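Local coordinates for protein cellulose 1,4-beta-cellobiosidase (Thermobifida fusca, PDB 4JJJ) that probably hydrolyses beta-1,4 linkages of cellulose to release cellobiose, the piece described here being its glycosyl hydrolase family 48 catalytic domain, at residues A[534-538]-A[539-543]; A[621-624]-A[625-628]; A[7-10]-A[11-15]; A[51-54]-A[55-58]; A[40-44]-A[45-49]. The protein carries 1 engineered substitution. All blocks are in the same frame, centred on the assembly; numbering follows the deposited sequence.

Overall arrangement
Contacts 2, 4 and 5 are buried and share a bound glucose chain, whereas contacts 1 and 3 are only partly buried, toward the outside of the domain. Contacts 2 and 4 lie within helices 620-637 and 50-67, contact 3 on the end of helix 2-14, and contact 5 is the turn leading into the helix of contact 4. Contact 1, a loop reversal after helix 519-533, touches the helices of contacts 2 and 3. The chemistry follows the position: carboxylates and an indole N-H meet sugar hydroxyls in contacts 2, 4 and 5, while zinc ions sit at contacts 1, 3 and 5, held by histidine or by carboxylates of the protein.

Contact 1 (A[534-538]-A[539-543]); sequences AHRDS and IGIAT. With ZN (zinc ion), chain X.
The ring of H535 lies under the methyl group of T543, whose CG2 sits over one face in a CH-pi contact, 4.0 Å from the centroid of the H535 ring. H535 is modelled in two conformers; in the one described, ND1 binds a zinc ion at 2.1 Å. Three waters also bind the metal, and one of them is hydrogen-bonded to A542 O, tying the site to the returning chain. From here the chain makes a short hairpin-like reversal with a single antiparallel bridge. R536 and I541 form its non-hydrogen-bonded pair, between the bonds A542 N to H535 O (3.0 Å) and D537 N to G540 O (2.9 Å). D537 folds back over the tight end: with chi1 at 70°, its CG lies between the backbone N and the carbonyl carbon, and OD1 faces I539 N at 3.0 Å and G540 N at 2.7 Å. Both bonds are weak and bent, the first making an Asx turn. With an alanine here, the I539 and G540 amides would probably lose their carboxylate acceptor, and H618 its partner in OD2. I539 lies at the bend, its CG1 beside D537 OD1 (3.8 Å), and also packs against S18 and H618.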
# COMPACT_ATOMS: atom_id res chain seq x y z
N ALA A 534 23.56 -15.45 1.66
CA ALA A 534 24.53 -15.38 2.74
C ALA A 534 23.94 -15.08 4.06
O ALA A 534 24.64 -15.23 5.09
CB ALA A 534 25.62 -14.38 2.40
N HIS A 535 22.69 -14.59 4.08
CA HIS A 535 21.97 -14.23 5.31
C HIS A 535 20.74 -15.14 5.63
O HIS A 535 19.82 -14.77 6.34
CB HIS A 535 21.63 -12.74 5.28
CG HIS A 535 22.84 -11.88 5.21
ND1 HIS A 535 23.56 -11.49 6.32
CD2 HIS A 535 23.47 -11.31 4.15
CE1 HIS A 535 24.58 -10.76 5.94
NE2 HIS A 535 24.52 -10.60 4.63
N ARG A 536 20.80 -16.41 5.19
CA ARG A 536 19.78 -17.40 5.54
C ARG A 536 19.78 -17.71 7.05
O ARG A 536 20.86 -17.78 7.66
CB ARG A 536 20.00 -18.69 4.74
CG ARG A 536 19.52 -18.56 3.31
CD ARG A 536 19.74 -19.81 2.52
NE ARG A 536 21.06 -19.81 2.12
CZ ARG A 536 21.63 -20.77 1.38
NH1 ARG A 536 20.92 -21.84 1.03
NH2 ARG A 536 22.90 -20.65 1.04
N ASP A 537 18.62 -17.84 7.64
CA ASP A 537 18.41 -18.36 8.97
C ASP A 537 17.31 -19.42 8.94
O ASP A 537 16.88 -19.89 7.85
CB ASP A 537 18.19 -17.20 9.91
CG ASP A 537 16.85 -16.51 9.68
OD1 ASP A 537 15.87 -17.12 9.19
OD2 ASP A 537 16.76 -15.35 10.17
N SER A 538 16.93 -19.92 10.10
CA SER A 538 16.07 -21.10 10.11
C SER A 538 14.69 -20.84 9.48
O SER A 538 14.12 -21.70 8.88
CB SER A 538 15.94 -21.64 11.55
OG SER A 538 15.35 -20.66 12.45
N ILE A 539 14.19 -19.61 9.57
CA ILE A 539 12.86 -19.30 9.08
C ILE A 539 12.80 -18.39 7.87
O ILE A 539 11.70 -18.06 7.44
CB ILE A 539 11.98 -18.77 10.19
CG1 ILE A 539 12.41 -17.41 10.67
CG2 ILE A 539 11.92 -19.80 11.35
CD1 ILE A 539 11.38 -16.74 11.57
N GLY A 540 13.97 -17.94 7.39
CA GLY A 540 13.98 -17.11 6.19
C GLY A 540 15.30 -16.62 5.88
O GLY A 540 16.29 -17.37 5.98
N ILE A 541 15.41 -15.36 5.52
CA ILE A 541 16.66 -14.62 5.29
C ILE A 541 16.50 -13.27 6.01
O ILE A 541 15.50 -12.60 5.79
CB ILE A 541 16.89 -14.46 3.78
CG1 ILE A 541 17.45 -15.72 3.18
CG2 ILE A 541 17.75 -13.30 3.44
CD1 ILE A 541 17.31 -15.88 1.66
N ALA A 542 17.49 -12.86 6.80
CA ALA A 542 17.33 -11.66 7.62
C ALA A 542 18.63 -11.09 7.92
O ALA A 542 19.65 -11.77 7.93
CB ALA A 542 16.60 -11.99 8.88
N THR A 543 18.61 -9.78 8.15
CA THR A 543 19.80 -8.98 8.45
C THR A 543 19.49 -8.02 9.62
O THR A 543 18.37 -7.76 9.94
CB THR A 543 20.17 -8.07 7.23
OG1 THR A 543 19.00 -7.30 6.85
CG2 THR A 543 20.63 -8.95 6.06
ZN ZN X . 23.58 -12.00 8.32
O HOH W 1 22.02 -11.31 9.23
O HOH W 2 25.15 -10.66 8.89
O HOH W 3 23.67 -13.92 8.54

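Contact 2 (A[621-624]-A[625-628]); sequences WAQV and EIAT. With BGC (beta-D-glucopyranose), chain B; BGC (beta-D-glucopyranose), chain C; GLC (alpha-D-glucopyranose), chain D.
W621 and E625 meet one turn apart on helix 620-637, a helix of the (alpha/alpha)6 fold, their side chains crossing at a slant with the indole and carboxylate planes 78° apart. The carboxylate comes to the edge of the six-membered ring, OE2 lying 3.3 Å from W621 CZ3 and near the ring plane. OE2 is also hydrogen-bonded to Y55 OH and W420 NE1, and OE1 forms a salt bridge with K507, so both oxygens of this buried acid have partners. A chi1 of 77° sets W621 CG between its backbone N and carbonyl carbon and turns the indole toward the glycan pocket. Its N-H gives a fairly straight bond, in the ring plane, to O2 of a bound beta-glucose, NE1 to O2 being 3.0 Å. Farther along the same edge, W621 CZ2 approaches O6 of the adjoining sugar, which is modelled as both anomers. On another side of the helix Q623 and I626 run side by side, the amide of Q623 bonded to I541 O and to Q9 NE2. V624 and T628 meet more loosely, through CG1 and CG2 at 4.0 Å. The hydroxyl of T628 turns back on its own helix, OG1 donating to E625 O over 2.8 Å.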
# COMPACT_ATOMS: atom_id res chain seq x y z
N TRP A 621 6.04 -9.85 3.45
CA TRP A 621 6.21 -9.33 2.10
C TRP A 621 7.66 -9.46 1.72
O TRP A 621 7.96 -9.76 0.60
CB TRP A 621 5.67 -7.95 1.98
CG TRP A 621 6.48 -6.77 2.53
CD1 TRP A 621 6.25 -6.09 3.66
CD2 TRP A 621 7.68 -6.14 1.96
NE1 TRP A 621 7.14 -5.09 3.82
CE2 TRP A 621 8.01 -5.06 2.77
CE3 TRP A 621 8.40 -6.32 0.76
CZ2 TRP A 621 9.04 -4.21 2.49
CZ3 TRP A 621 9.40 -5.49 0.48
CH2 TRP A 621 9.75 -4.42 1.35
N ALA A 622 8.58 -9.20 2.61
CA ALA A 622 10.01 -9.19 2.29
C ALA A 622 10.47 -10.62 2.01
O ALA A 622 11.31 -10.88 1.15
CB ALA A 622 10.82 -8.55 3.42
N GLN A 623 10.02 -11.56 2.86
CA GLN A 623 10.41 -12.95 2.68
C GLN A 623 9.88 -13.48 1.36
O GLN A 623 10.56 -14.25 0.68
CB GLN A 623 9.97 -13.80 3.87
CG GLN A 623 10.57 -13.34 5.22
CD GLN A 623 12.10 -13.34 5.18
OE1 GLN A 623 12.72 -14.37 4.84
NE2 GLN A 623 12.72 -12.24 5.48
N VAL A 624 8.66 -13.10 0.98
CA VAL A 624 8.12 -13.46 -0.35
C VAL A 624 8.93 -12.78 -1.42
O VAL A 624 9.34 -13.37 -2.42
CB VAL A 624 6.62 -13.13 -0.43
CG1 VAL A 624 6.17 -13.32 -1.85
CG2 VAL A 624 5.79 -13.96 0.53
N GLU A 625 9.28 -11.50 -1.24
CA GLU A 625 10.04 -10.74 -2.23
C GLU A 625 11.29 -11.51 -2.58
O GLU A 625 11.65 -11.75 -3.72
CB GLU A 625 10.35 -9.31 -1.71
CG GLU A 625 10.73 -8.39 -2.80
CD GLU A 625 9.56 -7.58 -3.31
OE1 GLU A 625 9.14 -7.78 -4.44
OE2 GLU A 625 8.98 -6.73 -2.58
N ILE A 626 11.97 -12.00 -1.52
CA ILE A 626 13.16 -12.81 -1.70
C ILE A 626 12.88 -14.11 -2.53
O ILE A 626 13.64 -14.44 -3.45
CB ILE A 626 13.85 -13.16 -0.34
CG1 ILE A 626 14.30 -11.89 0.38
CG2 ILE A 626 14.99 -14.09 -0.57
CD1 ILE A 626 14.58 -12.18 1.87
N ALA A 627 11.90 -14.88 -2.07
CA ALA A 627 11.51 -16.08 -2.80
C ALA A 627 11.30 -15.76 -4.27
O ALA A 627 11.73 -16.49 -5.11
CB ALA A 627 10.26 -16.69 -2.24
N THR A 628 10.55 -14.70 -4.56
CA THR A 628 10.24 -14.33 -5.98
C THR A 628 11.52 -13.93 -6.71
O THR A 628 11.59 -14.17 -7.93
CB THR A 628 9.17 -13.28 -6.09
OG1 THR A 628 9.65 -11.95 -5.69
CG2 THR A 628 7.93 -13.72 -5.38
C2 BGC B . 6.21 -1.67 5.42
C3 BGC B . 5.19 -1.88 4.31
C4 BGC B . 4.80 -0.51 3.68
C5 BGC B . 6.04 0.36 3.35
C6 BGC B . 5.62 1.74 2.91
C1 BGC B . 7.40 -0.85 4.96
O2 BGC B . 6.71 -2.94 5.85
O3 BGC B . 4.05 -2.57 4.88
O4 BGC B . 4.01 -0.76 2.50
O5 BGC B . 6.87 0.41 4.51
O6 BGC B . 4.84 2.38 3.91
C2 BGC C . 11.11 1.83 6.02
C3 BGC C . 9.66 1.39 6.14
C4 BGC C . 9.50 -0.09 5.73
C5 BGC C . 10.55 -1.06 6.33
C6 BGC C . 10.57 -2.43 5.65
C1 BGC C . 12.04 0.84 6.69
O1 BGC C . 13.40 1.32 6.45
O2 BGC C . 11.14 3.15 6.66
O3 BGC C . 8.81 2.21 5.33
O4 BGC C . 8.22 -0.61 6.07
O5 BGC C . 11.86 -0.51 6.19
O6 BGC C . 10.99 -2.36 4.31
C1 GLC D . 12.07 0.52 7.02
C2 GLC D . 11.22 1.59 6.47
C3 GLC D . 9.72 1.17 6.53
C4 GLC D . 9.51 -0.17 5.81
C5 GLC D . 10.52 -1.15 6.41
C6 GLC D . 10.55 -2.51 5.77
O1 GLC D . 11.65 0.45 8.32
O2 GLC D . 11.31 2.78 7.36
O3 GLC D . 8.88 2.19 6.03
O4 GLC D . 8.18 -0.67 6.11
O5 GLC D . 11.85 -0.65 6.26
O6 GLC D . 10.96 -2.37 4.46

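Contact 3 (A[7-10]-A[11-15]); sequences LEQY and EKIKD. With ZN (zinc ion), chain P.
K14 curls back over the aromatic ring of Y10, one helical turn earlier, with chi2, chi3 and chi4 all near -60°. This curl brings its CG over one face of the ring, 3.8 Å from the centroid of the Y10 ring, in a CH-pi contact. It also delivers NZ to the phenolic oxygen, where K14 NZ to Y10 OH makes a weak hydrogen bond of 3.2 Å. The ammonium and the hydroxyl both have a stronger partner in E60, which forms a salt bridge with the first and a hydrogen bond with the second. The pair lies on the last turns of helix 2-14, one of the helices of the (alpha/alpha)6 domain, whose i+4 to i backbone bonds run regularly from L7 O to K14 N. Around the helix, K12 extends along E8, with E8 CG and K12 CE 4.0 Å apart; their charged ends do not pair, E8 making its salt bridge with R536. K12 NZ instead bonds to D537 O and to a water, 2.8 Å away, which in turn donates to Q9 OE1. I13 crosses Q9 obliquely, its CD1 near NE2, which is hydrogen-bonded to Q623 OE1. Where the helix ends, a zinc ion is gripped by E11 OE2 at 1.9 Å and D15 OD2 at 2.0 Å.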
# COMPACT_ATOMS: atom_id res chain seq x y z
N LEU A 7 12.57 -22.89 -3.60
CA LEU A 7 11.71 -23.86 -2.91
C LEU A 7 12.10 -23.88 -1.41
O LEU A 7 11.22 -24.08 -0.61
CB LEU A 7 11.85 -25.25 -3.58
CG LEU A 7 11.11 -25.43 -4.87
CD1 LEU A 7 11.73 -26.67 -5.61
CD2 LEU A 7 9.55 -25.44 -4.62
N GLU A 8 13.34 -23.69 -1.08
CA GLU A 8 13.79 -23.69 0.33
C GLU A 8 13.11 -22.54 1.09
O GLU A 8 12.62 -22.72 2.20
CB GLU A 8 15.28 -23.61 0.42
CG GLU A 8 15.78 -23.37 1.81
CD GLU A 8 17.25 -23.35 1.87
OE1 GLU A 8 17.95 -22.56 1.12
OE2 GLU A 8 17.68 -24.10 2.87
N GLN A 9 13.21 -21.36 0.51
CA GLN A 9 12.57 -20.17 1.11
C GLN A 9 11.06 -20.33 1.20
O GLN A 9 10.45 -20.01 2.24
CB GLN A 9 13.00 -18.95 0.26
CG GLN A 9 12.46 -17.61 0.73
CD GLN A 9 12.99 -17.09 2.04
OE1 GLN A 9 13.80 -17.73 2.75
NE2 GLN A 9 12.54 -15.89 2.39
N TYR A 10 10.39 -20.78 0.11
CA TYR A 10 8.99 -21.09 0.08
C TYR A 10 8.64 -21.98 1.27
O TYR A 10 7.67 -21.77 1.99
CB TYR A 10 8.63 -21.70 -1.26
CG TYR A 10 7.20 -22.13 -1.38
CD1 TYR A 10 6.82 -23.39 -0.94
CD2 TYR A 10 6.19 -21.28 -1.84
CE1 TYR A 10 5.50 -23.80 -0.98
CE2 TYR A 10 4.90 -21.65 -1.87
CZ TYR A 10 4.48 -22.92 -1.46
OH TYR A 10 3.15 -23.30 -1.55
N GLU A 11 9.39 -23.10 1.42
CA GLU A 11 9.13 -24.05 2.50
C GLU A 11 9.20 -23.44 3.87
O GLU A 11 8.37 -23.69 4.70
CB GLU A 11 10.05 -25.29 2.34
CG GLU A 11 9.60 -26.51 3.17
CD GLU A 11 9.92 -26.40 4.66
OE1 GLU A 11 10.82 -25.67 5.12
OE2 GLU A 11 9.20 -27.12 5.40
N LYS A 12 10.17 -22.60 4.08
CA LYS A 12 10.25 -21.85 5.36
C LYS A 12 9.02 -20.98 5.66
O LYS A 12 8.49 -20.95 6.71
CB LYS A 12 11.52 -21.00 5.38
CG LYS A 12 12.85 -21.74 5.55
CD LYS A 12 14.06 -20.84 5.30
CE LYS A 12 15.41 -21.48 5.37
NZ LYS A 12 16.49 -20.53 5.17
N ILE A 13 8.58 -20.27 4.62
CA ILE A 13 7.45 -19.35 4.75
C ILE A 13 6.22 -20.17 5.09
O ILE A 13 5.32 -19.77 5.86
CB ILE A 13 7.34 -18.51 3.47
CG1 ILE A 13 8.49 -17.57 3.30
CG2 ILE A 13 6.08 -17.69 3.59
CD1 ILE A 13 8.56 -16.91 1.99
N LYS A 14 6.06 -21.35 4.47
CA LYS A 14 4.83 -22.13 4.58
C LYS A 14 4.90 -23.16 5.76
O LYS A 14 3.86 -23.82 5.99
CB LYS A 14 4.55 -22.87 3.26
CG LYS A 14 4.33 -21.95 2.07
CD LYS A 14 3.06 -21.15 2.20
CE LYS A 14 1.82 -21.95 2.33
NZ LYS A 14 1.56 -22.86 1.21
N ASP A 15 6.06 -23.32 6.38
CA ASP A 15 6.15 -24.26 7.53
C ASP A 15 5.52 -23.64 8.78
O ASP A 15 5.90 -22.58 9.22
CB ASP A 15 7.65 -24.64 7.70
CG ASP A 15 7.87 -25.67 8.81
OD1 ASP A 15 7.11 -25.70 9.80
OD2 ASP A 15 8.84 -26.41 8.68
ZN ZN P . 9.55 -27.56 7.24
O HOH W 4 15.95 -19.47 2.67

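Contact 4 (A[51-54]-A[55-58]); sequences EAFS and YYLW. With BGC (beta-D-glucopyranose), chain B.
Y55 N donates to E51 O at 3.1 Å, the first of four i+4 to i backbone bonds that link 55-58 to 51-54. The hydroxyl S54 OG donates to the same E51 O at 2.8 Å, so one carbonyl of helix 50-67 takes two donors. S54 OG is also hydrogen-bonded to R228. The apolar contacts are looser. E51 and Y55 point the same way and lie side by side, CG of the acid 4.1 Å from CD2 of the tyrosine, with carboxylate and ring planes 87° apart; the hydroxyl of Y55 bonds to E625. F53 CD1 and Y56 CD2 meet at 4.3 Å, where F53 reaches the edge of the Y56 ring. Within this stretch E51 makes the polar contact with the ligand; E40 and W621 bond to the same sugar. Its chain is extended, chi1 163° and chi2 -177°, which carries the carboxylate out to a bound beta-glucose: OE1 accepts from O3 at 2.5 Å and OE2 from O4 at 2.6 Å. A glutamine in its place would probably lose one of these two acceptors and leave a sugar hydroxyl without its mate. Gripping two neighbouring hydroxyls of one sugar fixes the carboxylate in the glycan pocket of the (alpha/alpha)6 domain, a position consistent with the predicted role of E51 as proton donor.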
# COMPACT_ATOMS: atom_id res chain seq x y z
N GLU A 51 -1.59 -5.74 1.41
CA GLU A 51 -0.29 -5.94 0.91
C GLU A 51 0.15 -7.40 1.11
O GLU A 51 0.67 -8.04 0.21
CB GLU A 51 0.67 -4.93 1.58
CG GLU A 51 2.15 -5.25 1.48
CD GLU A 51 2.93 -4.22 2.23
OE1 GLU A 51 3.30 -4.47 3.40
OE2 GLU A 51 3.09 -3.06 1.69
N ALA A 52 0.11 -7.86 2.35
CA ALA A 52 0.54 -9.24 2.63
C ALA A 52 -0.20 -10.24 1.81
O ALA A 52 0.39 -11.19 1.30
CB ALA A 52 0.43 -9.54 4.08
N PHE A 53 -1.52 -10.02 1.66
CA PHE A 53 -2.28 -10.94 0.81
C PHE A 53 -1.86 -10.93 -0.65
O PHE A 53 -1.68 -11.98 -1.23
CB PHE A 53 -3.82 -10.73 0.95
CG PHE A 53 -4.47 -11.43 2.07
CD1 PHE A 53 -4.91 -12.78 1.90
CD2 PHE A 53 -4.75 -10.80 3.28
CE1 PHE A 53 -5.56 -13.42 2.92
CE2 PHE A 53 -5.34 -11.52 4.29
CZ PHE A 53 -5.82 -12.74 4.11
N SER A 54 -1.48 -9.75 -1.16
CA SER A 54 -1.00 -9.69 -2.54
C SER A 54 0.29 -10.43 -2.71
O SER A 54 0.54 -11.08 -3.73
CB SER A 54 -0.93 -8.26 -3.05
OG SER A 54 0.05 -7.45 -2.43
N TYR A 55 1.17 -10.38 -1.69
CA TYR A 55 2.39 -11.12 -1.70
C TYR A 55 2.19 -12.64 -1.53
O TYR A 55 2.91 -13.43 -2.11
CB TYR A 55 3.39 -10.57 -0.66
CG TYR A 55 4.20 -9.42 -1.16
CD1 TYR A 55 5.43 -9.65 -1.80
CD2 TYR A 55 3.78 -8.10 -1.00
CE1 TYR A 55 6.17 -8.59 -2.24
CE2 TYR A 55 4.55 -7.01 -1.50
CZ TYR A 55 5.72 -7.24 -2.09
OH TYR A 55 6.54 -6.24 -2.54
N TYR A 56 1.16 -13.02 -0.77
CA TYR A 56 0.80 -14.42 -0.59
C TYR A 56 0.39 -14.99 -1.94
O TYR A 56 0.86 -16.05 -2.37
CB TYR A 56 -0.29 -14.53 0.44
CG TYR A 56 -0.84 -15.90 0.79
CD1 TYR A 56 -0.19 -17.10 0.49
CD2 TYR A 56 -2.10 -15.97 1.44
CE1 TYR A 56 -0.78 -18.34 0.83
CE2 TYR A 56 -2.70 -17.18 1.77
CZ TYR A 56 -2.01 -18.31 1.40
OH TYR A 56 -2.70 -19.54 1.65
N LEU A 57 -0.38 -14.23 -2.69
CA LEU A 57 -0.74 -14.62 -4.09
C LEU A 57 0.54 -14.81 -4.86
O LEU A 57 0.71 -15.80 -5.62
CB LEU A 57 -1.60 -13.62 -4.76
CG LEU A 57 -2.95 -13.39 -4.13
CD1 LEU A 57 -3.67 -12.27 -4.85
CD2 LEU A 57 -3.83 -14.67 -4.15
N TRP A 58 1.46 -13.81 -4.81
CA TRP A 58 2.67 -13.85 -5.60
C TRP A 58 3.48 -15.11 -5.32
O TRP A 58 4.01 -15.80 -6.25
CB TRP A 58 3.53 -12.61 -5.37
CG TRP A 58 4.41 -12.19 -6.45
CD1 TRP A 58 4.76 -12.82 -7.64
CD2 TRP A 58 5.07 -10.90 -6.50
NE1 TRP A 58 5.58 -12.01 -8.39
CE2 TRP A 58 5.81 -10.83 -7.69
CE3 TRP A 58 5.11 -9.83 -5.57
CZ2 TRP A 58 6.58 -9.71 -8.05
CZ3 TRP A 58 5.88 -8.68 -5.93
CH2 TRP A 58 6.58 -8.63 -7.16
C2 BGC B . 6.21 -1.67 5.42
C3 BGC B . 5.19 -1.88 4.31
C4 BGC B . 4.80 -0.51 3.68
C5 BGC B . 6.04 0.36 3.35
C6 BGC B . 5.62 1.74 2.91
C1 BGC B . 7.40 -0.85 4.96
O2 BGC B . 6.71 -2.94 5.85
O3 BGC B . 4.05 -2.57 4.88
O4 BGC B . 4.01 -0.76 2.50
O5 BGC B . 6.87 0.41 4.51
O6 BGC B . 4.84 2.38 3.91

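Contact 5 (A[40-44]-A[45-49]); sequences EAPDH and GHQTT. With ZN (zinc ion), chain E; GLC (alpha-D-glucopyranose), chain D; BGC (beta-D-glucopyranose), chain C; BGC (beta-D-glucopyranose), chain B.
The side-chain amide of Q47 closes over the backbone of D43 and H44. Its carbonyl does most of the work: OE1 accepts D43 N at 2.8 Å, takes a second, weak bond from H44 N and touches P42 CB. Q47 NE2 turns to D43 OD1, 2.9 Å away, in a weak, bent bond; the amide and carboxylate planes differ by 23°, so the two planes are not far from parallel. H44 also accepts from the backbone: with CG anti to the backbone N, chi1 -170°, its ring turns its edge to the following residues and ND1 accepts H46 N at 3.1 Å, the donor lying 33° out of the ring plane. These bonds brace a type I beta turn from H44 to Q47, in which Q47 N bonds to H44 O at 3.1 Å. The turn leads into the edge strand 47-49, which pairs antiparallel with 149-151, and then into helix 50-67, with T49 as its N-cap. Outside this shell, D43 is itself held by Y156 and by a salt bridge with R588. H46 binds a zinc ion through ND1 at 2.1 Å, together with two waters and D153; its NE2 bonds to V34 O, and its ring stacks with that of Y31. At the other end of the loop E40 enters the glycan pocket, where O2 of a beta-glucose donates to OE2 of E40 at 2.7 Å. H32 also bonds to OE2, and R619 forms a salt bridge with OE1 of the same carboxylate.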
# COMPACT_ATOMS: atom_id res chain seq x y z
N GLU A 40 5.44 0.66 11.78
CA GLU A 40 5.98 1.26 10.55
C GLU A 40 4.93 1.69 9.56
O GLU A 40 5.07 2.70 8.87
CB GLU A 40 7.06 0.39 9.89
CG GLU A 40 6.59 -1.00 9.46
CD GLU A 40 7.74 -2.01 9.21
OE1 GLU A 40 8.87 -1.75 9.65
OE2 GLU A 40 7.39 -2.98 8.49
N ALA A 41 3.88 0.93 9.40
CA ALA A 41 2.75 1.21 8.55
C ALA A 41 1.52 0.60 9.19
O ALA A 41 0.75 1.33 9.73
CB ALA A 41 2.94 0.86 7.06
N PRO A 42 1.47 -0.74 9.36
CA PRO A 42 0.73 -1.33 10.48
C PRO A 42 1.51 -0.95 11.74
O PRO A 42 2.68 -0.57 11.65
CB PRO A 42 0.72 -2.83 10.17
CG PRO A 42 1.98 -3.02 9.45
CD PRO A 42 2.21 -1.81 8.57
N ASP A 43 0.87 -1.18 12.89
CA ASP A 43 1.51 -0.87 14.15
C ASP A 43 1.63 -2.06 15.08
O ASP A 43 2.00 -1.86 16.26
CB ASP A 43 0.84 0.35 14.82
CG ASP A 43 -0.55 0.14 15.29
OD1 ASP A 43 -1.02 -1.01 15.43
OD2 ASP A 43 -1.31 1.17 15.51
N HIS A 44 1.42 -3.24 14.56
CA HIS A 44 1.62 -4.50 15.27
C HIS A 44 1.91 -5.58 14.27
O HIS A 44 1.26 -5.59 13.19
CB HIS A 44 0.43 -4.85 16.16
CG HIS A 44 0.68 -5.99 17.09
ND1 HIS A 44 0.52 -7.33 16.75
CD2 HIS A 44 1.19 -5.99 18.35
CE1 HIS A 44 0.87 -8.10 17.78
NE2 HIS A 44 1.26 -7.30 18.76
N GLY A 45 2.86 -6.49 14.59
CA GLY A 45 3.30 -7.52 13.64
C GLY A 45 2.24 -8.48 13.25
O GLY A 45 2.36 -9.12 12.21
N HIS A 46 1.26 -8.74 14.14
CA HIS A 46 0.24 -9.68 13.82
C HIS A 46 -1.09 -9.02 13.50
O HIS A 46 -2.10 -9.69 13.35
CB HIS A 46 0.08 -10.71 14.93
CG HIS A 46 1.24 -11.64 15.04
ND1 HIS A 46 1.32 -12.70 15.92
CD2 HIS A 46 2.40 -11.67 14.34
CE1 HIS A 46 2.47 -13.32 15.76
NE2 HIS A 46 3.13 -12.73 14.78
N GLN A 47 -1.03 -7.72 13.11
CA GLN A 47 -1.93 -7.26 12.15
C GLN A 47 -1.57 -7.91 10.85
O GLN A 47 -0.51 -8.46 10.73
CB GLN A 47 -1.86 -5.72 12.01
CG GLN A 47 -2.44 -5.00 13.24
CD GLN A 47 -2.12 -3.55 13.30
OE1 GLN A 47 -1.16 -3.06 12.67
NE2 GLN A 47 -2.87 -2.80 14.11
N THR A 48 -2.37 -7.76 9.83
CA THR A 48 -1.95 -8.00 8.47
C THR A 48 -2.65 -7.02 7.54
O THR A 48 -3.40 -6.12 7.94
CB THR A 48 -2.18 -9.43 7.98
OG1 THR A 48 -1.25 -9.66 6.88
CG2 THR A 48 -3.57 -9.78 7.60
N THR A 49 -2.31 -7.15 6.29
CA THR A 49 -2.56 -6.12 5.29
C THR A 49 -2.98 -6.72 4.00
O THR A 49 -2.62 -7.89 3.67
CB THR A 49 -1.28 -5.29 4.99
OG1 THR A 49 -0.24 -6.16 4.58
CG2 THR A 49 -0.86 -4.57 6.26
ZN ZN E . 0.00 -12.96 17.56
C1 GLC D . 12.07 0.52 7.02
C2 GLC D . 11.22 1.59 6.47
C3 GLC D . 9.72 1.17 6.53
C4 GLC D . 9.51 -0.17 5.81
C5 GLC D . 10.52 -1.15 6.41
C6 GLC D . 10.55 -2.51 5.77
O1 GLC D . 11.65 0.45 8.32
O2 GLC D . 11.31 2.78 7.36
O3 GLC D . 8.88 2.19 6.03
O4 GLC D . 8.18 -0.67 6.11
O5 GLC D . 11.85 -0.65 6.26
O6 GLC D . 10.96 -2.37 4.46
C2 BGC C . 11.11 1.83 6.02
C3 BGC C . 9.66 1.39 6.14
C4 BGC C . 9.50 -0.09 5.73
C5 BGC C . 10.55 -1.06 6.33
C6 BGC C . 10.57 -2.43 5.65
C1 BGC C . 12.04 0.84 6.69
O1 BGC C . 13.40 1.32 6.45
O2 BGC C . 11.14 3.15 6.66
O3 BGC C . 8.81 2.21 5.33
O4 BGC C . 8.22 -0.61 6.07
O5 BGC C . 11.86 -0.51 6.19
O6 BGC C . 10.99 -2.36 4.31
C2 BGC B . 6.21 -1.67 5.42
C3 BGC B . 5.19 -1.88 4.31
C4 BGC B . 4.80 -0.51 3.68
C5 BGC B . 6.04 0.36 3.35
C6 BGC B . 5.62 1.74 2.91
C1 BGC B . 7.40 -0.85 4.96
O2 BGC B . 6.71 -2.94 5.85
O3 BGC B . 4.05 -2.57 4.88
O4 BGC B . 4.01 -0.76 2.50
O5 BGC B . 6.87 0.41 4.51
O6 BGC B . 4.84 2.38 3.91
O HOH W 5 1.30 -14.23 18.72
O HOH W 6 -0.34 -11.31 18.78